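Long-range contact in acyl-[acyl-carrier-protein]--UDP-N-acetylglucosamine O-acyltransferase (Acinetobacter baumannii, PDB 4E6U), which catalyses the transfer of an acyl chain from acyl carrier protein to UDP-N-acetylglucosamine, the opening step of lipid A synthesis for bacterial lipopolysaccharide: residues A[212-224]-A[238-252]. Numbering follows the deposited sequence.
Sequences NTIQGLREAYKLI and IKSEILPSVPEAQLL. With SO4 (sulfate ion), chain B.
A largely apolar packing inside the C-terminal helical domain, which follows the left-handed parallel beta-helix of this LpxA acyltransferase, sets helix 211-225 against the end of helix 231-241, the connecting loop and the start of helix 250-258, with I242 and V246 pressing onto G216. It illustrates how side chains come down on helical backbone where a glycine has no side chain on the face turned to them: at G216, I242 CG2 settles 3.6 Å from the carbonyl O and V246 CG2 lies 4.1 Å from CA. With CG1 beside its own backbone N (chi1 -63°) and the chain extended beyond it, I242 brings CD1 to 3.6 Å from A220 N and tip to tip with L223 CD1. A220 CB touches both L252 CD1, at 3.6 Å, and I238 CD1. Further along, I224 crosses I238 at about a right angle, and its CD1 also meets L252 CD2. On helix 211-225, I214 and L217 also touch helix 201-206. Toward the start of the helix the contact turns polar. A water lies 2.6 Å from T213 OG1 and donates to E248 OE1 at 2.7 Å, while the T213 hydroxyl is also bonded to S210. The E248 chain, bent at chi2 (82°), crosses the T213 side chain, bringing OE1 to 3.5 Å from the methyl CG2.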
ATOM      1  N   ASN A 212       8.816  39.179   5.184  1.00 41.86           N
ATOM      2  CA  ASN A 212       9.672  39.564   4.060  1.00 40.45           C
ATOM      3  C   ASN A 212      10.337  38.362   3.394  1.00 38.69           C
ATOM      4  O   ASN A 212      10.429  38.298   2.166  1.00 38.18           O
ATOM      5  CB  ASN A 212      10.737  40.569   4.512  1.00 41.40           C
ATOM      6  CG  ASN A 212      10.156  41.935   4.830  1.00 42.92           C
ATOM      7  OD1 ASN A 212       9.587  42.600   3.959  1.00 44.86           O
ATOM      8  ND2 ASN A 212      10.302  42.367   6.083  1.00 43.90           N
ATOM      9  N   THR A 213      10.792  37.418   4.218  1.00 36.53           N
ATOM     10  CA  THR A 213      11.354  36.162   3.740  1.00 34.64           C
ATOM     11  C   THR A 213      10.295  35.387   2.956  1.00 33.70           C
ATOM     12  O   THR A 213      10.553  34.932   1.844  1.00 31.95           O
ATOM     13  CB  THR A 213      11.882  35.291   4.905  1.00 34.46           C
ATOM     14  OG1 THR A 213      12.860  36.031   5.650  1.00 34.94           O
ATOM     15  CG2 THR A 213      12.515  34.011   4.383  1.00 33.58           C
ATOM     16  N   ILE A 214       9.108  35.256   3.550  1.00 33.08           N
ATOM     17  CA  ILE A 214       7.976  34.552   2.936  1.00 32.55           C
ATOM     18  C   ILE A 214       7.571  35.171   1.592  1.00 31.37           C
ATOM     19  O   ILE A 214       7.373  34.451   0.606  1.00 30.81           O
ATOM     20  CB  ILE A 214       6.761  34.506   3.908  1.00 32.94           C
ATOM     21  CG1 ILE A 214       7.091  33.610   5.105  1.00 34.11           C
ATOM     22  CG2 ILE A 214       5.484  34.034   3.189  1.00 33.58           C
ATOM     23  CD1 ILE A 214       6.247  33.871   6.335  1.00 35.19           C
ATOM     24  N   GLN A 215       7.460  36.497   1.565  1.00 30.48           N
ATOM     25  CA  GLN A 215       7.134  37.240   0.345  1.00 29.64           C
ATOM     26  C   GLN A 215       8.165  37.007  -0.774  1.00 27.58           C
ATOM     27  O   GLN A 215       7.788  36.811  -1.931  1.00 26.29           O
ATOM     28  CB  GLN A 215       6.966  38.737   0.650  1.00 31.05           C
ATOM     29  CG  GLN A 215       6.784  39.652  -0.571  1.00 34.39           C
ATOM     30  CD  GLN A 215       5.497  39.395  -1.352  1.00 38.12           C
ATOM     31  OE1 GLN A 215       4.498  38.905  -0.808  1.00 40.99           O
ATOM     32  NE2 GLN A 215       5.515  39.735  -2.640  1.00 38.94           N
ATOM     33  N   GLY A 216       9.452  37.017  -0.427  1.00 26.22           N
ATOM     34  CA  GLY A 216      10.511  36.685  -1.384  1.00 23.73           C
ATOM     35  C   GLY A 216      10.343  35.294  -1.986  1.00 21.79           C
ATOM     36  O   GLY A 216      10.508  35.095  -3.187  1.00 20.76           O
ATOM     37  N   LEU A 217      10.022  34.312  -1.148  1.00 20.64           N
ATOM     38  CA  LEU A 217       9.838  32.951  -1.634  1.00 20.12           C
ATOM     39  C   LEU A 217       8.585  32.818  -2.497  1.00 18.21           C
ATOM     40  O   LEU A 217       8.586  32.066  -3.464  1.00 17.54           O
ATOM     41  CB  LEU A 217       9.833  31.960  -0.461  1.00 20.41           C
ATOM     42  CG  LEU A 217      11.112  31.958   0.392  1.00 22.36           C
ATOM     43  CD1 LEU A 217      10.934  31.059   1.600  1.00 25.00           C
ATOM     44  CD2 LEU A 217      12.328  31.526  -0.412  1.00 22.58           C
ATOM     45  N   ARG A 218       7.547  33.576  -2.168  1.00 18.96           N
ATOM     46  CA  ARG A 218       6.340  33.612  -2.993  1.00 19.64           C
ATOM     47  C   ARG A 218       6.617  34.220  -4.367  1.00 17.98           C
ATOM     48  O   ARG A 218       6.121  33.726  -5.377  1.00 17.78           O
ATOM     49  CB  ARG A 218       5.217  34.357  -2.284  1.00 21.00           C
ATOM     50  CG  ARG A 218       4.708  33.597  -1.057  1.00 26.21           C
ATOM     51  CD  ARG A 218       3.765  34.414  -0.215  1.00 32.91           C
ATOM     52  NE  ARG A 218       2.449  34.526  -0.831  1.00 37.51           N
ATOM     53  CZ  ARG A 218       1.335  34.817  -0.163  1.00 40.34           C
ATOM     54  NH1 ARG A 218       1.377  35.018   1.151  1.00 41.67           N
ATOM     55  NH2 ARG A 218       0.178  34.905  -0.811  1.00 42.08           N
ATOM     56  N   GLU A 219       7.435  35.273  -4.399  1.00 17.92           N
ATOM     57  CA  GLU A 219       7.832  35.866  -5.679  1.00 17.94           C
ATOM     58  C   GLU A 219       8.679  34.894  -6.483  1.00 16.67           C
ATOM     59  O   GLU A 219       8.483  34.739  -7.689  1.00 16.03           O
ATOM     60  CB  GLU A 219       8.597  37.179  -5.464  1.00 19.01           C
ATOM     61  CG  GLU A 219       7.772  38.295  -4.824  1.00 23.77           C
ATOM     62  CD  GLU A 219       8.617  39.505  -4.458  0.60 27.29           C
ATOM     63  OE1 GLU A 219       8.050  40.618  -4.402  0.60 29.72           O
ATOM     64  OE2 GLU A 219       9.841  39.350  -4.236  0.60 28.01           O
ATOM     65  N   ALA A 220       9.584  34.188  -5.795  1.00 15.76           N
ATOM     66  CA  ALA A 220      10.386  33.180  -6.448  1.00 15.36           C
ATOM     67  C   ALA A 220       9.513  32.076  -7.049  1.00 15.09           C
ATOM     68  O   ALA A 220       9.748  31.627  -8.174  1.00 15.47           O
ATOM     69  CB  ALA A 220      11.417  32.597  -5.462  1.00 15.74           C
ATOM     70  N   TYR A 221       8.498  31.659  -6.284  1.00 15.25           N
ATOM     71  CA  TYR A 221       7.544  30.660  -6.757  1.00 15.34           C
ATOM     72  C   TYR A 221       6.864  31.141  -8.048  1.00 14.36           C
ATOM     73  O   TYR A 221       6.748  30.389  -9.016  1.00 14.55           O
ATOM     74  CB  TYR A 221       6.503  30.348  -5.666  1.00 16.36           C
ATOM     75  CG  TYR A 221       5.525  29.294  -6.106  1.00 17.39           C
ATOM     76  CD1 TYR A 221       5.730  27.955  -5.770  1.00 17.70           C
ATOM     77  CD2 TYR A 221       4.421  29.621  -6.883  1.00 18.59           C
ATOM     78  CE1 TYR A 221       4.841  26.963  -6.193  1.00 19.87           C
ATOM     79  CE2 TYR A 221       3.526  28.633  -7.314  1.00 19.47           C
ATOM     80  CZ  TYR A 221       3.749  27.313  -6.955  1.00 21.09           C
ATOM     81  OH  TYR A 221       2.869  26.339  -7.391  1.00 22.44           O
ATOM     82  N   LYS A 222       6.415  32.393  -8.058  1.00 14.83           N
ATOM     83  CA  LYS A 222       5.772  32.922  -9.248  1.00 15.74           C
ATOM     84  C   LYS A 222       6.710  32.913 -10.446  1.00 14.48           C
ATOM     85  O   LYS A 222       6.298  32.552 -11.558  1.00 14.70           O
ATOM     86  CB  LYS A 222       5.277  34.338  -9.010  1.00 16.13           C
ATOM     87  CG  LYS A 222       4.090  34.473  -8.085  0.60 17.80           C
ATOM     88  CD  LYS A 222       3.781  35.950  -7.895  0.60 21.11           C
ATOM     89  CE  LYS A 222       2.302  36.216  -7.872  0.60 23.92           C
ATOM     90  NZ  LYS A 222       2.023  37.647  -8.179  0.60 26.12           N
ATOM     91  N   LEU A 223       7.970  33.313 -10.231  1.00 13.86           N
ATOM     92  CA  LEU A 223       8.958  33.245 -11.310  1.00 14.81           C
ATOM     93  C   LEU A 223       9.168  31.850 -11.873  1.00 15.29           C
ATOM     94  O   LEU A 223       9.278  31.666 -13.081  1.00 15.92           O
ATOM     95  CB  LEU A 223      10.296  33.837 -10.865  1.00 15.04           C
ATOM     96  CG  LEU A 223      10.297  35.363 -10.702  1.00 15.48           C
ATOM     97  CD1 LEU A 223      11.416  35.773  -9.781  1.00 16.30           C
ATOM     98  CD2 LEU A 223      10.425  36.062 -12.074  1.00 14.06           C
ATOM     99  N   ILE A 224       9.214  30.856 -10.980  1.00 14.54           N
ATOM    100  CA  ILE A 224       9.469  29.482 -11.402  1.00 15.95           C
ATOM    101  C   ILE A 224       8.254  28.851 -12.095  1.00 14.23           C
ATOM    102  O   ILE A 224       8.392  28.211 -13.132  1.00 16.19           O
ATOM    103  CB  ILE A 224       9.872  28.621 -10.186  1.00 15.04           C
ATOM    104  CG1 ILE A 224      11.197  29.115  -9.605  1.00 16.09           C
ATOM    105  CG2 ILE A 224      10.018  27.155 -10.601  1.00 16.48           C
ATOM    106  CD1 ILE A 224      11.516  28.567  -8.191  1.00 16.43           C
ATOM    107  N   ILE A 238      15.748  35.154  -9.689  1.00 15.73           N
ATOM    108  CA  ILE A 238      15.818  34.995  -8.241  1.00 17.07           C
ATOM    109  C   ILE A 238      17.153  35.544  -7.714  1.00 17.21           C
ATOM    110  O   ILE A 238      17.186  36.260  -6.713  1.00 17.66           O
ATOM    111  CB  ILE A 238      15.585  33.513  -7.830  1.00 16.90           C
ATOM    112  CG1 ILE A 238      14.157  33.097  -8.195  1.00 17.09           C
ATOM    113  CG2 ILE A 238      15.782  33.326  -6.328  1.00 16.72           C
ATOM    114  CD1 ILE A 238      13.945  31.570  -8.191  1.00 17.62           C
ATOM    115  N   LYS A 239      18.229  35.223  -8.427  1.00 18.37           N
ATOM    116  CA  LYS A 239      19.567  35.719  -8.072  1.00 20.71           C
ATOM    117  C   LYS A 239      19.630  37.239  -8.073  1.00 21.87           C
ATOM    118  O   LYS A 239      20.178  37.844  -7.151  1.00 23.25           O
ATOM    119  CB  LYS A 239      20.610  35.194  -9.050  1.00 22.15           C
ATOM    120  CG  LYS A 239      21.055  33.781  -8.819  1.00 23.44           C
ATOM    121  CD  LYS A 239      22.221  33.460  -9.752  1.00 28.57           C
ATOM    122  CE  LYS A 239      22.714  32.041  -9.579  1.00 30.42           C
ATOM    123  NZ  LYS A 239      23.801  31.742 -10.560  1.00 32.74           N
ATOM    124  N   SER A 240      19.062  37.852  -9.111  1.00 21.23           N
ATOM    125  CA  SER A 240      19.083  39.313  -9.291  1.00 21.56           C
ATOM    126  C   SER A 240      18.324  40.044  -8.197  1.00 21.32           C
ATOM    127  O   SER A 240      18.845  40.977  -7.551  1.00 22.42           O
ATOM    128  CB  SER A 240      18.453  39.663 -10.667  1.00 20.47           C
ATOM    129  OG  SER A 240      18.451  41.073 -10.915  1.00 24.74           O
ATOM    130  N   GLU A 241      17.079  39.632  -7.986  1.00 19.86           N
ATOM    131  CA  GLU A 241      16.128  40.453  -7.269  1.00 20.04           C
ATOM    132  C   GLU A 241      15.739  39.977  -5.878  1.00 19.23           C
ATOM    133  O   GLU A 241      15.248  40.767  -5.074  1.00 20.08           O
ATOM    134  CB  GLU A 241      14.853  40.651  -8.104  1.00 20.50           C
ATOM    135  CG  GLU A 241      15.078  41.329  -9.466  1.00 20.30           C
ATOM    136  CD  GLU A 241      15.645  42.732  -9.333  1.00 19.70           C
ATOM    137  OE1 GLU A 241      14.979  43.617  -8.761  1.00 24.13           O
ATOM    138  OE2 GLU A 241      16.760  42.912  -9.789  1.00 20.60           O
ATOM    139  N   ILE A 242      15.913  38.684  -5.612  1.00 19.08           N
ATOM    140  CA  ILE A 242      15.353  38.105  -4.391  1.00 18.28           C
ATOM    141  C   ILE A 242      16.429  37.619  -3.440  1.00 17.65           C
ATOM    142  O   ILE A 242      16.405  37.961  -2.249  1.00 18.69           O
ATOM    143  CB  ILE A 242      14.351  36.972  -4.723  1.00 16.96           C
ATOM    144  CG1 ILE A 242      13.164  37.549  -5.503  1.00 18.06           C
ATOM    145  CG2 ILE A 242      13.875  36.256  -3.428  1.00 17.86           C
ATOM    146  CD1 ILE A 242      12.285  36.486  -6.179  1.00 16.92           C
ATOM    147  N   LEU A 243      17.374  36.848  -3.973  1.00 18.24           N
ATOM    148  CA  LEU A 243      18.453  36.250  -3.171  1.00 19.15           C
ATOM    149  C   LEU A 243      19.225  37.246  -2.285  1.00 20.69           C
ATOM    150  O   LEU A 243      19.553  36.907  -1.147  1.00 20.48           O
ATOM    151  CB  LEU A 243      19.424  35.483  -4.069  1.00 18.93           C
ATOM    152  CG  LEU A 243      20.551  34.688  -3.393  1.00 19.03           C
ATOM    153  CD1 LEU A 243      19.974  33.549  -2.512  1.00 21.16           C
ATOM    154  CD2 LEU A 243      21.487  34.129  -4.443  1.00 19.41           C
ATOM    155  N   PRO A 244      19.512  38.471  -2.790  1.00 20.81           N
ATOM    156  CA  PRO A 244      20.315  39.362  -1.943  1.00 22.11           C
ATOM    157  C   PRO A 244      19.694  39.678  -0.575  1.00 22.49           C
ATOM    158  O   PRO A 244      20.433  39.767   0.415  1.00 24.37           O
ATOM    159  CB  PRO A 244      20.446  40.632  -2.809  1.00 21.69           C
ATOM    160  CG  PRO A 244      20.413  40.107  -4.197  1.00 21.38           C
ATOM    161  CD  PRO A 244      19.302  39.064  -4.128  1.00 21.33           C
ATOM    162  N   SER A 245      18.374  39.838  -0.498  1.00 22.46           N
ATOM    163  CA  SER A 245      17.719  40.092   0.792  1.00 23.03           C
ATOM    164  C   SER A 245      17.077  38.846   1.398  1.00 22.72           C
ATOM    165  O   SER A 245      16.676  38.866   2.561  1.00 23.09           O
ATOM    166  CB  SER A 245      16.682  41.215   0.675  1.00 23.64           C
ATOM    167  OG  SER A 245      15.554  40.818  -0.084  1.00 25.68           O
ATOM    168  N   VAL A 246      16.968  37.780   0.602  1.00 21.53           N
ATOM    169  CA  VAL A 246      16.316  36.533   1.038  1.00 20.92           C
ATOM    170  C   VAL A 246      17.268  35.360   0.787  1.00 21.30           C
ATOM    171  O   VAL A 246      17.145  34.636  -0.208  1.00 20.92           O
ATOM    172  CB  VAL A 246      14.940  36.332   0.350  1.00 20.88           C
ATOM    173  CG1 VAL A 246      14.243  35.067   0.876  1.00 20.76           C
ATOM    174  CG2 VAL A 246      14.044  37.545   0.566  1.00 20.98           C
ATOM    175  N   PRO A 247      18.248  35.166   1.690  1.00 21.59           N
ATOM    176  CA  PRO A 247      19.228  34.103   1.500  1.00 21.80           C
ATOM    177  C   PRO A 247      18.598  32.701   1.452  1.00 21.13           C
ATOM    178  O   PRO A 247      19.178  31.781   0.864  1.00 22.52           O
ATOM    179  CB  PRO A 247      20.162  34.254   2.717  1.00 22.64           C
ATOM    180  CG  PRO A 247      19.421  35.068   3.683  1.00 22.53           C
ATOM    181  CD  PRO A 247      18.545  35.976   2.888  1.00 21.96           C
ATOM    182  N   GLU A 248      17.409  32.581   2.031  1.00 21.37           N
ATOM    183  CA  GLU A 248      16.633  31.333   2.013  1.00 21.51           C
ATOM    184  C   GLU A 248      16.248  30.905   0.596  1.00 20.60           C
ATOM    185  O   GLU A 248      15.975  29.734   0.343  1.00 20.44           O
ATOM    186  CB  GLU A 248      15.374  31.484   2.875  1.00 21.86           C
ATOM    187  CG  GLU A 248      15.654  31.728   4.379  1.00 25.50           C
ATOM    188  CD  GLU A 248      15.968  33.179   4.739  1.00 28.59           C
ATOM    189  OE1 GLU A 248      15.982  34.053   3.848  1.00 26.58           O
ATOM    190  OE2 GLU A 248      16.195  33.454   5.939  1.00 29.60           O
ATOM    191  N   ALA A 249      16.251  31.850  -0.345  1.00 19.44           N
ATOM    192  CA  ALA A 249      15.967  31.505  -1.733  1.00 18.28           C
ATOM    193  C   ALA A 249      17.043  30.637  -2.382  1.00 17.26           C
ATOM    194  O   ALA A 249      16.813  30.021  -3.430  1.00 17.97           O
ATOM    195  CB  ALA A 249      15.704  32.771  -2.563  1.00 18.39           C
ATOM    196  N   GLN A 250      18.223  30.543  -1.758  1.00 18.31           N
ATOM    197  CA  GLN A 250      19.270  29.691  -2.307  1.00 18.75           C
ATOM    198  C   GLN A 250      18.861  28.206  -2.428  1.00 17.86           C
ATOM    199  O   GLN A 250      19.278  27.516  -3.353  1.00 18.85           O
ATOM    200  CB  GLN A 250      20.582  29.827  -1.517  1.00 19.23           C
ATOM    201  CG  GLN A 250      21.758  29.059  -2.138  1.00 19.94           C
ATOM    202  CD  GLN A 250      22.136  29.537  -3.540  1.00 21.78           C
ATOM    203  OE1 GLN A 250      22.292  30.733  -3.768  1.00 25.18           O
ATOM    204  NE2 GLN A 250      22.305  28.609  -4.467  1.00 21.78           N
ATOM    205  N   LEU A 251      18.036  27.733  -1.494  1.00 19.91           N
ATOM    206  CA  LEU A 251      17.535  26.356  -1.585  1.00 20.26           C
ATOM    207  C   LEU A 251      16.698  26.103  -2.835  1.00 19.16           C
ATOM    208  O   LEU A 251      16.777  25.021  -3.419  1.00 18.67           O
ATOM    209  CB  LEU A 251      16.741  25.961  -0.336  1.00 20.71           C
ATOM    210  CG  LEU A 251      17.460  25.855   1.008  1.00 21.99           C
ATOM    211  CD1 LEU A 251      16.547  25.099   1.981  1.00 21.93           C
ATOM    212  CD2 LEU A 251      18.820  25.156   0.902  1.00 24.60           C
ATOM    213  N   LEU A 252      15.906  27.096  -3.251  1.00 18.70           N
ATOM    214  CA  LEU A 252      15.157  27.001  -4.501  1.00 19.02           C
ATOM    215  C   LEU A 252      16.065  26.984  -5.708  1.00 18.29           C
ATOM    216  O   LEU A 252      15.852  26.212  -6.634  1.00 18.17           O
ATOM    217  CB  LEU A 252      14.147  28.144  -4.655  1.00 20.12           C
ATOM    218  CG  LEU A 252      12.830  28.042  -3.896  1.00 20.70           C
ATOM    219  CD1 LEU A 252      12.101  29.381  -3.953  1.00 20.30           C
ATOM    220  CD2 LEU A 252      11.964  26.953  -4.505  1.00 21.31           C
TER
HETATM  221  S   SO4 B 301      13.280  40.578   7.576  1.00 99.49           S
HETATM  222  O1  SO4 B 301      13.158  39.436   6.674  1.00 99.55           O
HETATM  223  O2  SO4 B 301      13.546  41.786   6.799  1.00 99.41           O
HETATM  224  O3  SO4 B 301      12.032  40.745   8.317  1.00 99.56           O
HETATM  225  O4  SO4 B 301      14.376  40.342   8.512  1.00 99.41           O
HETATM  226  O   HOH W   1      15.150  36.538   4.471  1.00 28.06           O